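Local coordinates for protein pyruvate kinase 1 (Trypanosoma brucei brucei, PDB 4KCT) that catalyses the transfer of phosphate from phosphoenolpyruvate to ADP, giving pyruvate and ATP, and has an intrinsic oxaloacetate decarboxylase activity, at residues P88-G93 with Y126-Q131; V108-D113 with R160-H165; G177-G182 with L266-P271. One frame throughout, in Å; residues are numbered along the deposited sequence.

Contact 1. Residues P88-G93 with Y126-Q131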
loop_
_atom_site.group_PDB
_atom_site.type_symbol
_atom_site.label_atom_id
_atom_site.label_comp_id
_atom_site.label_asym_id
_atom_site.label_seq_id
_atom_site.Cartn_x
_atom_site.Cartn_y
_atom_site.Cartn_z
ATOM N N PRO A 88 1.355 22.313 -40.070
ATOM C CA PRO A 88 1.029 21.658 -41.330
ATOM C C PRO A 88 -0.468 21.538 -41.476
ATOM O O PRO A 88 -1.197 21.562 -40.469
ATOM C CB PRO A 88 1.644 20.261 -41.156
ATOM C CG PRO A 88 1.539 20.013 -39.686
ATOM C CD PRO A 88 1.818 21.351 -39.050
ATOM N N GLU A 89 -0.957 21.526 -42.711
ATOM C CA GLU A 89 -2.375 21.274 -42.920
ATOM C C GLU A 89 -2.643 20.607 -44.256
ATOM O O GLU A 89 -1.799 20.634 -45.159
ATOM C CB GLU A 89 -3.187 22.566 -42.785
ATOM C CG GLU A 89 -2.661 23.718 -43.602
ATOM C CD GLU A 89 -3.531 24.956 -43.478
ATOM O OE1 GLU A 89 -3.389 25.868 -44.318
ATOM O OE2 GLU A 89 -4.342 25.026 -42.529
ATOM N N ILE A 90 -3.689 19.808 -44.277
ATOM C CA ILE A 90 -4.199 19.270 -45.515
ATOM C C ILE A 90 -5.523 19.949 -45.769
ATOM O O ILE A 90 -6.356 20.073 -44.862
ATOM C CB ILE A 90 -4.432 17.751 -45.410
ATOM C CG1 ILE A 90 -3.140 17.041 -45.005
ATOM C CG2 ILE A 90 -5.026 17.210 -46.713
ATOM C CD1 ILE A 90 -3.350 15.580 -44.633
ATOM N N ARG A 91 -5.706 20.429 -46.989
ATOM C CA ARG A 91 -6.940 21.080 -47.357
ATOM C C ARG A 91 -7.497 20.539 -48.657
ATOM O O ARG A 91 -6.756 19.930 -49.465
ATOM C CB ARG A 91 -6.733 22.604 -47.425
ATOM C CG ARG A 91 -6.563 23.255 -46.045
ATOM C CD ARG A 91 -6.336 24.761 -46.137
ATOM N NE ARG A 91 -5.312 25.080 -47.137
ATOM C CZ ARG A 91 -5.156 26.274 -47.719
ATOM N NH1 ARG A 91 -4.223 26.438 -48.651
ATOM N NH2 ARG A 91 -5.917 27.306 -47.365
ATOM N N THR A 92 -8.805 20.737 -48.865
ATOM C CA THR A 92 -9.421 20.517 -50.171
ATOM C C THR A 92 -8.876 21.537 -51.155
ATOM O O THR A 92 -8.313 22.564 -50.749
ATOM C CB THR A 92 -10.969 20.665 -50.111
ATOM O OG1 THR A 92 -11.317 22.047 -49.948
ATOM C CG2 THR A 92 -11.564 19.860 -48.938
ATOM N N GLY A 93 -9.162 21.323 -52.437
ATOM C CA GLY A 93 -9.088 22.386 -53.431
ATOM C C GLY A 93 -10.263 23.353 -53.365
ATOM O O GLY A 93 -10.942 23.464 -52.331
ATOM N N TYR A 126 -10.559 17.865 -55.014
ATOM C CA TYR A 126 -9.141 17.660 -54.847
ATOM C C TYR A 126 -8.797 17.746 -53.340
ATOM O O TYR A 126 -9.371 18.567 -52.607
ATOM C CB TYR A 126 -8.401 18.755 -55.615
ATOM C CG TYR A 126 -6.926 18.848 -55.325
ATOM C CD1 TYR A 126 -6.034 17.944 -55.892
ATOM C CD2 TYR A 126 -6.402 19.940 -54.611
ATOM C CE1 TYR A 126 -4.672 18.055 -55.674
ATOM C CE2 TYR A 126 -5.031 20.101 -54.457
ATOM C CZ TYR A 126 -4.176 19.139 -54.966
ATOM O OH TYR A 126 -2.828 19.274 -54.814
ATOM N N ILE A 127 -7.838 16.930 -52.905
ATOM C CA ILE A 127 -7.232 17.078 -51.567
ATOM C C ILE A 127 -5.713 17.137 -51.743
ATOM O O ILE A 127 -5.158 16.386 -52.550
ATOM C CB ILE A 127 -7.645 15.892 -50.657
ATOM C CG1 ILE A 127 -9.114 16.031 -50.257
ATOM C CG2 ILE A 127 -6.772 15.820 -49.407
ATOM C CD1 ILE A 127 -9.659 14.812 -49.508
ATOM N N ASP A 128 -5.066 18.123 -51.113
ATOM C CA ASP A 128 -3.685 18.486 -51.463
ATOM C C ASP A 128 -2.627 17.672 -50.699
ATOM O O ASP A 128 -1.548 18.168 -50.436
ATOM C CB ASP A 128 -3.439 19.994 -51.269
ATOM C CG ASP A 128 -3.497 20.427 -49.776
ATOM O OD1 ASP A 128 -3.521 19.563 -48.875
ATOM O OD2 ASP A 128 -3.493 21.634 -49.511
ATOM N N TYR A 129 -2.914 16.404 -50.429
ATOM C CA TYR A 129 -1.938 15.498 -49.787
ATOM C C TYR A 129 -1.642 14.294 -50.682
ATOM O O TYR A 129 -2.504 13.452 -50.859
ATOM C CB TYR A 129 -2.499 14.999 -48.436
ATOM C CG TYR A 129 -1.567 14.099 -47.685
ATOM C CD1 TYR A 129 -0.338 14.570 -47.234
ATOM C CD2 TYR A 129 -1.858 12.746 -47.510
ATOM C CE1 TYR A 129 0.549 13.736 -46.595
ATOM C CE2 TYR A 129 -0.967 11.894 -46.852
ATOM C CZ TYR A 129 0.212 12.409 -46.373
ATOM O OH TYR A 129 1.109 11.607 -45.744
ATOM N N PRO A 130 -0.435 14.254 -51.309
ATOM C CA PRO A 130 -0.172 13.317 -52.416
ATOM C C PRO A 130 -0.193 11.869 -52.012
ATOM O O PRO A 130 -0.551 11.029 -52.808
ATOM C CB PRO A 130 1.239 13.703 -52.882
ATOM C CG PRO A 130 1.353 15.154 -52.560
ATOM C CD PRO A 130 0.488 15.412 -51.343
ATOM N N GLN A 131 0.118 11.578 -50.751
ATOM C CA GLN A 131 0.097 10.201 -50.264
ATOM C C GLN A 131 -1.285 9.710 -49.829
ATOM O O GLN A 131 -1.396 8.685 -49.157
ATOM C CB GLN A 131 1.093 10.031 -49.130
ATOM C CG GLN A 131 2.546 10.121 -49.587
ATOM C CD GLN A 131 2.942 8.914 -50.397
ATOM O OE1 GLN A 131 2.544 7.785 -50.081
ATOM N NE2 GLN A 131 3.614 9.150 -51.521
HETATM O O HOH W 1 -1.086 18.897 -47.501
HETATM O O HOH W 2 -2.901 22.660 -47.307
HETATM O O HOH W 3 -5.654 23.405 -51.155
#
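Asp-128 grips both the N and the O of Arg-91, with its own carboxylate and its own amide N, much as a neighbouring strand residue would, although it lies in a loop. Its amide N gives a hydrogen bond to Arg-91 O (3.0 Å). Its carboxylate turns back over the same residue, with CG set between the backbone N and the carbonyl carbon (chi1 67°), and OD1 takes the amide of Arg-91 N at 3.0 Å from above the carboxylate plane. Two residues further on, Gly-93 N donates to Tyr-126 O (2.8 Å), closing the single beta bridge between Thr-92 and Ile-127.

Water extends the polar side. One molecule bridges Glu-89 O and Asp-128 OD1, a second donates to Glu-89 O and Asp-128 OD2, and a third joins Thr-92 O to OD2.

The apolar side belongs to Ile-90. Its CG2 presses on Ile-127 CG2 at a tight 3.5 Å, and its CD1 lies 3.8 Å from Tyr-129 CG; Ile-178 of the adjacent strand touches both isoleucines.

One carboxylate thus stands in for a strand's carbonyl, and its negative charge is probably eased by these donors and, more weakly, by the Arg-91 guanidinium, beyond salt-bridge range.

Contact 2. Residues V108-D113 with R160-H165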
loop_
_atom_site.group_PDB
_atom_site.type_symbol
_atom_site.label_atom_id
_atom_site.label_comp_id
_atom_site.label_asym_id
_atom_site.label_seq_id
_atom_site.Cartn_x
_atom_site.Cartn_y
_atom_site.Cartn_z
ATOM N N VAL A 108 -18.789 10.463 -53.854
ATOM C CA VAL A 108 -17.903 11.518 -54.350
ATOM C C VAL A 108 -16.486 10.958 -54.484
ATOM O O VAL A 108 -16.054 10.156 -53.656
ATOM C CB VAL A 108 -17.921 12.758 -53.410
ATOM C CG1 VAL A 108 -17.462 12.382 -52.009
ATOM C CG2 VAL A 108 -17.068 13.895 -53.969
ATOM N N CYS A 109 -15.831 11.250 -55.606
ATOM C CA CYS A 109 -14.454 10.880 -55.765
ATOM C C CYS A 109 -13.547 11.980 -55.219
ATOM O O CYS A 109 -13.807 13.167 -55.430
ATOM C CB CYS A 109 -14.137 10.575 -57.239
ATOM S SG CYS A 109 -14.678 8.919 -57.749
ATOM N N VAL A 110 -12.590 11.592 -54.376
ATOM C CA VAL A 110 -11.597 12.527 -53.915
ATOM C C VAL A 110 -10.270 12.181 -54.559
ATOM O O VAL A 110 -9.938 11.007 -54.720
ATOM C CB VAL A 110 -11.480 12.553 -52.368
ATOM C CG1 VAL A 110 -12.803 12.995 -51.761
ATOM C CG2 VAL A 110 -11.093 11.177 -51.831
ATOM N N THR A 111 -9.605 13.192 -55.093
ATOM C CA THR A 111 -8.407 12.955 -55.914
ATOM C C THR A 111 -7.220 13.783 -55.435
ATOM O O THR A 111 -7.395 14.878 -54.861
ATOM C CB THR A 111 -8.683 13.245 -57.410
ATOM O OG1 THR A 111 -7.533 12.906 -58.183
ATOM C CG2 THR A 111 -9.043 14.740 -57.633
ATOM N N THR A 112 -6.012 13.242 -55.609
ATOM C CA THR A 112 -4.796 14.002 -55.351
ATOM C C THR A 112 -4.189 14.502 -56.691
ATOM O O THR A 112 -3.096 15.050 -56.720
ATOM C CB THR A 112 -3.761 13.144 -54.587
ATOM O OG1 THR A 112 -3.458 11.967 -55.357
ATOM C CG2 THR A 112 -4.350 12.703 -53.247
ATOM N N ASP A 113 -4.924 14.300 -57.782
ATOM C CA ASP A 113 -4.558 14.873 -59.102
ATOM C C ASP A 113 -4.778 16.382 -59.113
ATOM O O ASP A 113 -5.902 16.833 -59.089
ATOM C CB ASP A 113 -5.406 14.223 -60.201
ATOM C CG ASP A 113 -4.958 14.620 -61.619
ATOM O OD1 ASP A 113 -4.208 15.599 -61.778
ATOM O OD2 ASP A 113 -5.416 13.965 -62.560
ATOM N N ARG A 160 -4.353 7.669 -57.528
ATOM C CA ARG A 160 -4.628 9.029 -57.071
ATOM C C ARG A 160 -6.085 9.336 -56.689
ATOM O O ARG A 160 -6.432 10.498 -56.478
ATOM C CB ARG A 160 -4.134 10.036 -58.102
ATOM C CG ARG A 160 -2.675 9.814 -58.480
ATOM C CD ARG A 160 -1.955 11.136 -58.594
ATOM N NE ARG A 160 -2.205 11.708 -59.893
ATOM C CZ ARG A 160 -1.581 12.777 -60.373
ATOM N NH1 ARG A 160 -1.832 13.162 -61.602
ATOM N NH2 ARG A 160 -0.738 13.482 -59.607
ATOM N N THR A 161 -6.935 8.316 -56.616
ATOM C CA THR A 161 -8.380 8.567 -56.511
ATOM C C THR A 161 -9.102 7.567 -55.614
ATOM O O THR A 161 -8.979 6.351 -55.784
ATOM C CB THR A 161 -9.049 8.587 -57.901
ATOM O OG1 THR A 161 -8.206 9.298 -58.814
ATOM C CG2 THR A 161 -10.443 9.270 -57.831
ATOM N N LEU A 162 -9.853 8.094 -54.661
ATOM C CA LEU A 162 -10.699 7.287 -53.808
ATOM C C LEU A 162 -12.163 7.611 -54.092
ATOM O O LEU A 162 -12.534 8.775 -54.274
ATOM C CB LEU A 162 -10.377 7.558 -52.333
ATOM C CG LEU A 162 -8.928 7.273 -51.932
ATOM C CD1 LEU A 162 -8.684 7.706 -50.488
ATOM C CD2 LEU A 162 -8.616 5.796 -52.109
ATOM N N LYS A 163 -12.993 6.581 -54.128
ATOM C CA LYS A 163 -14.422 6.768 -54.164
ATOM C C LYS A 163 -14.963 6.702 -52.734
ATOM O O LYS A 163 -14.622 5.785 -51.978
ATOM C CB LYS A 163 -15.061 5.678 -55.028
ATOM C CG LYS A 163 -16.564 5.803 -55.165
ATOM C CD LYS A 163 -17.092 4.887 -56.268
ATOM C CE LYS A 163 -17.946 3.764 -55.689
ATOM N NZ LYS A 163 -17.167 2.509 -55.465
ATOM N N CYS A 164 -15.779 7.686 -52.359
ATOM C CA CYS A 164 -16.160 7.879 -50.947
ATOM C C CYS A 164 -17.677 8.012 -50.807
ATOM O O CYS A 164 -18.369 8.422 -51.739
ATOM C CB CYS A 164 -15.490 9.132 -50.370
ATOM S SG CYS A 164 -13.680 9.060 -50.327
ATOM N N HIS A 165 -18.173 7.710 -49.620
ATOM C CA HIS A 165 -19.594 7.814 -49.329
ATOM C C HIS A 165 -19.792 8.928 -48.343
ATOM O O HIS A 165 -19.192 8.914 -47.278
ATOM C CB HIS A 165 -20.077 6.491 -48.730
ATOM C CG HIS A 165 -21.493 6.536 -48.193
ATOM N ND1 HIS A 165 -21.792 7.027 -46.965
ATOM C CD2 HIS A 165 -22.692 6.029 -48.715
ATOM C CE1 HIS A 165 -23.117 6.869 -46.728
ATOM N NE2 HIS A 165 -23.663 6.261 -47.797
#
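Val-108 and Cys-164, and likewise Val-110 and Leu-162, face each other as antiparallel hydrogen-bonded pairs, each joined by two backbone bonds; the shortest include Val-110 N to Leu-162 O at 2.8 Å. Between and beyond them, Cys-109 with Lys-163 and Thr-111 with Thr-161 form the non-hydrogen-bonded pairs, where CA-H...O contacts such as Cys-109 CA to Leu-162 O (3.2 Å) fill in.

The alternation sorts the side chains. On one face Val-110 CG2 lies 3.7 Å from both Leu-162 CB and Cys-164 SG, and Leu-132 of helix 132-135 packs on Val-110 and Leu-162. On the other, the side chains of Thr-111 and Thr-161 run side by side, Thr-161 OG1 being bonded to Asp-158.

These are adjoining strands of the mixed sheet inserted into the barrel chain, the small B domain of pyruvate kinases. Here strand 107-111 lies between strands 161-166 and 124-126, and the segments 108-111 and 161-165 run at 145° to each other.

Where the pairing ends, Arg-160 O takes two donors, one backbone and one side chain: Thr-112 N in the carbonyl plane, and Thr-111 OG1 (3.1 Å), which comes from above that plane. The same hydroxyl, held anti to the backbone N (chi1 -176°), accepts from Asp-113 N to make an ST turn.

Charge closes the end: Asp-113 CA sits over the centre of the Arg-160 guanidinium, and the carboxylate stacks beside NH1, the two planes 22° apart. OD1 sits 3.4 Å from NH1, well out of the guanidinium plane, so the attraction is purely ionic, while OD1 receives its hydrogen bond from Ala-115 N.

Contact 3. Residues G177-G182 with L266-P271. With GOL (glycerol), chain G.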
loop_
_atom_site.group_PDB
_atom_site.type_symbol
_atom_site.label_atom_id
_atom_site.label_comp_id
_atom_site.label_asym_id
_atom_site.label_seq_id
_atom_site.Cartn_x
_atom_site.Cartn_y
_atom_site.Cartn_z
ATOM N N GLY A 177 -10.339 22.473 -44.277
ATOM C CA GLY A 177 -9.413 21.538 -43.615
ATOM C C GLY A 177 -9.809 20.074 -43.778
ATOM O O GLY A 177 -10.999 19.725 -43.728
ATOM N N ILE A 178 -8.793 19.208 -43.861
ATOM C CA ILE A 178 -8.968 17.749 -43.943
ATOM C C ILE A 178 -8.245 17.104 -42.754
ATOM O O ILE A 178 -7.130 17.512 -42.396
ATOM C CB ILE A 178 -8.343 17.214 -45.275
ATOM C CG1 ILE A 178 -9.172 17.674 -46.489
ATOM C CG2 ILE A 178 -8.165 15.687 -45.251
ATOM C CD1 ILE A 178 -10.554 17.026 -46.572
ATOM N N ASN A 179 -8.878 16.111 -42.122
ATOM C CA ASN A 179 -8.191 15.270 -41.150
ATOM C C ASN A 179 -8.317 13.827 -41.565
ATOM O O ASN A 179 -9.312 13.438 -42.139
ATOM C CB ASN A 179 -8.783 15.461 -39.738
ATOM C CG ASN A 179 -8.546 16.865 -39.198
ATOM O OD1 ASN A 179 -9.297 17.777 -39.504
ATOM N ND2 ASN A 179 -7.398 17.068 -38.565
ATOM N N LEU A 180 -7.256 13.064 -41.366
ATOM C CA LEU A 180 -7.250 11.665 -41.743
ATOM C C LEU A 180 -7.127 10.859 -40.455
ATOM O O LEU A 180 -6.015 10.501 -40.041
ATOM C CB LEU A 180 -6.045 11.395 -42.659
ATOM C CG LEU A 180 -6.166 11.560 -44.187
ATOM C CD1 LEU A 180 -7.439 12.200 -44.727
ATOM C CD2 LEU A 180 -4.892 12.041 -44.878
ATOM N N PRO A 181 -8.271 10.596 -39.793
ATOM C CA PRO A 181 -8.231 10.144 -38.389
ATOM C C PRO A 181 -7.601 8.769 -38.308
ATOM O O PRO A 181 -7.882 7.915 -39.146
ATOM C CB PRO A 181 -9.716 10.087 -37.988
ATOM C CG PRO A 181 -10.459 9.974 -39.279
ATOM C CD PRO A 181 -9.648 10.762 -40.283
ATOM N N GLY A 182 -6.581 8.639 -37.471
ATOM C CA GLY A 182 -5.935 7.345 -37.285
ATOM C C GLY A 182 -4.897 7.011 -38.346
ATOM O O GLY A 182 -4.280 5.967 -38.284
ATOM N N LEU A 266 -7.057 17.299 -31.482
ATOM C CA LEU A 266 -6.983 15.915 -31.043
ATOM C C LEU A 266 -8.352 15.243 -31.133
ATOM O O LEU A 266 -8.451 14.075 -31.524
ATOM C CB LEU A 266 -6.420 15.818 -29.607
ATOM C CG LEU A 266 -6.090 14.437 -29.084
ATOM C CD1 LEU A 266 -5.100 13.738 -30.023
ATOM C CD2 LEU A 266 -5.495 14.544 -27.675
ATOM N N GLY A 267 -9.399 15.957 -30.693
ATOM C CA GLY A 267 -10.749 15.396 -30.613
ATOM C C GLY A 267 -11.460 15.363 -31.974
ATOM O O GLY A 267 -12.582 14.864 -32.089
ATOM N N VAL A 268 -10.769 15.839 -33.006
ATOM C CA VAL A 268 -11.167 15.612 -34.391
ATOM C C VAL A 268 -10.419 14.405 -34.962
ATOM O O VAL A 268 -11.011 13.549 -35.633
ATOM C CB VAL A 268 -10.872 16.867 -35.252
ATOM C CG1 VAL A 268 -10.946 16.543 -36.743
ATOM C CG2 VAL A 268 -11.812 18.009 -34.871
ATOM N N GLU A 269 -9.146 14.272 -34.596
ATOM C CA GLU A 269 -8.310 13.180 -35.111
ATOM C C GLU A 269 -8.633 11.810 -34.461
ATOM O O GLU A 269 -8.478 10.782 -35.089
ATOM C CB GLU A 269 -6.830 13.514 -34.920
ATOM C CG GLU A 269 -6.338 14.657 -35.798
ATOM C CD GLU A 269 -5.885 14.175 -37.175
ATOM O OE1 GLU A 269 -5.785 15.010 -38.090
ATOM O OE2 GLU A 269 -5.640 12.954 -37.342
ATOM N N ILE A 270 -8.919 11.803 -33.160
ATOM C CA ILE A 270 -9.284 10.579 -32.489
ATOM C C ILE A 270 -10.701 10.765 -31.973
ATOM O O ILE A 270 -11.172 11.899 -31.876
ATOM C CB ILE A 270 -8.303 10.241 -31.328
ATOM C CG1 ILE A 270 -8.559 11.117 -30.101
ATOM C CG2 ILE A 270 -6.848 10.366 -31.788
ATOM C CD1 ILE A 270 -7.652 10.773 -28.922
ATOM N N PRO A 271 -11.406 9.669 -31.677
ATOM C CA PRO A 271 -12.782 9.831 -31.183
ATOM C C PRO A 271 -12.841 10.793 -29.975
ATOM O O PRO A 271 -11.998 10.716 -29.084
ATOM C CB PRO A 271 -13.156 8.412 -30.744
ATOM C CG PRO A 271 -12.331 7.522 -31.646
ATOM C CD PRO A 271 -11.006 8.240 -31.736
HETATM C C1 GOL G . -4.437 15.266 -41.011
HETATM O O1 GOL G . -4.964 14.100 -40.341
HETATM C C2 GOL G . -3.296 15.882 -40.200
HETATM O O2 GOL G . -2.344 14.854 -39.829
HETATM C C3 GOL G . -2.642 17.001 -41.029
HETATM O O3 GOL G . -1.584 17.649 -40.303
HETATM O O HOH W 4 -4.906 10.722 -35.872
#
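Glu-269 and Asn-179 meet nearly at a right angle, the carboxylate turned 73° from the amide, and one short, straight bond joins them. Asn-179 ND2 donates to Glu-269 OE1 at 2.7 Å, with an N-H...O angle of 175°. The acceptor lies exactly in the plane of the amide, whereas the nitrogen reaches OE1 on its anti side and somewhat out of the carboxylate plane. A bend at the second torsion of Glu-269 (chi2 -87°) folds its carboxylate back from the end of the helix toward the strand.

OE1 has a further donor. A glycerol, probably from the crystallisation liquor, gives its O1 hydroxyl to OE1 at 2.6 Å, and the same O1 accepts from Leu-180 N. The molecule therefore links the backbone just past the strand to the glutamate. The other oxygen faces a water that donates to Glu-269 OE2 (2.8 Å) and accepts from Gly-182 N. In this crystal, two donors on one oxygen and a third on its partner would be expected to favour the charged form of this buried side chain.

Val-268 crosses the asparagine at about a right angle. Its CG1 methyl comes 3.4 Å from both Asn-179 CG and OD1 and covers a face of the amide, while the carboxylate takes the amide N-H in plane. Further along, Pro-181 brings the CB of its ring to 3.2 Å from Glu-269 O.

The contact thus joins strand 177-179, inside the inserted sheet, and the turn after it to helix 263-269, which follows barrel strand 258-262 and begins with pyruvate-pocket residues Arg-263, Gly-264 and Asp-265. Strands 90-91 and 141-144 flank strand 177-179, and Arg-311 of the second subunit packs on Val-268.

All three contacts reach the mixed sheet inserted between barrel strands 80-84 and 208-211, and they step from its far part toward the barrel. Contact 2 lies about 12 Å from contact 1, and contact 1 about 14 Å from contact 3, centre to centre; contacts 2 and 3 do not touch. Contacts 1 and 2 have alternating segments and are joined by a probable hydrogen bond from Ile-127 to Thr-111. Contact 3 comes later in the chain and meets contact 1 where strands 90-91 and 177-179 pair. The sheet is the B domain, which in pyruvate kinases closes over the active site; contact 3 probably marks where it meets the barrel.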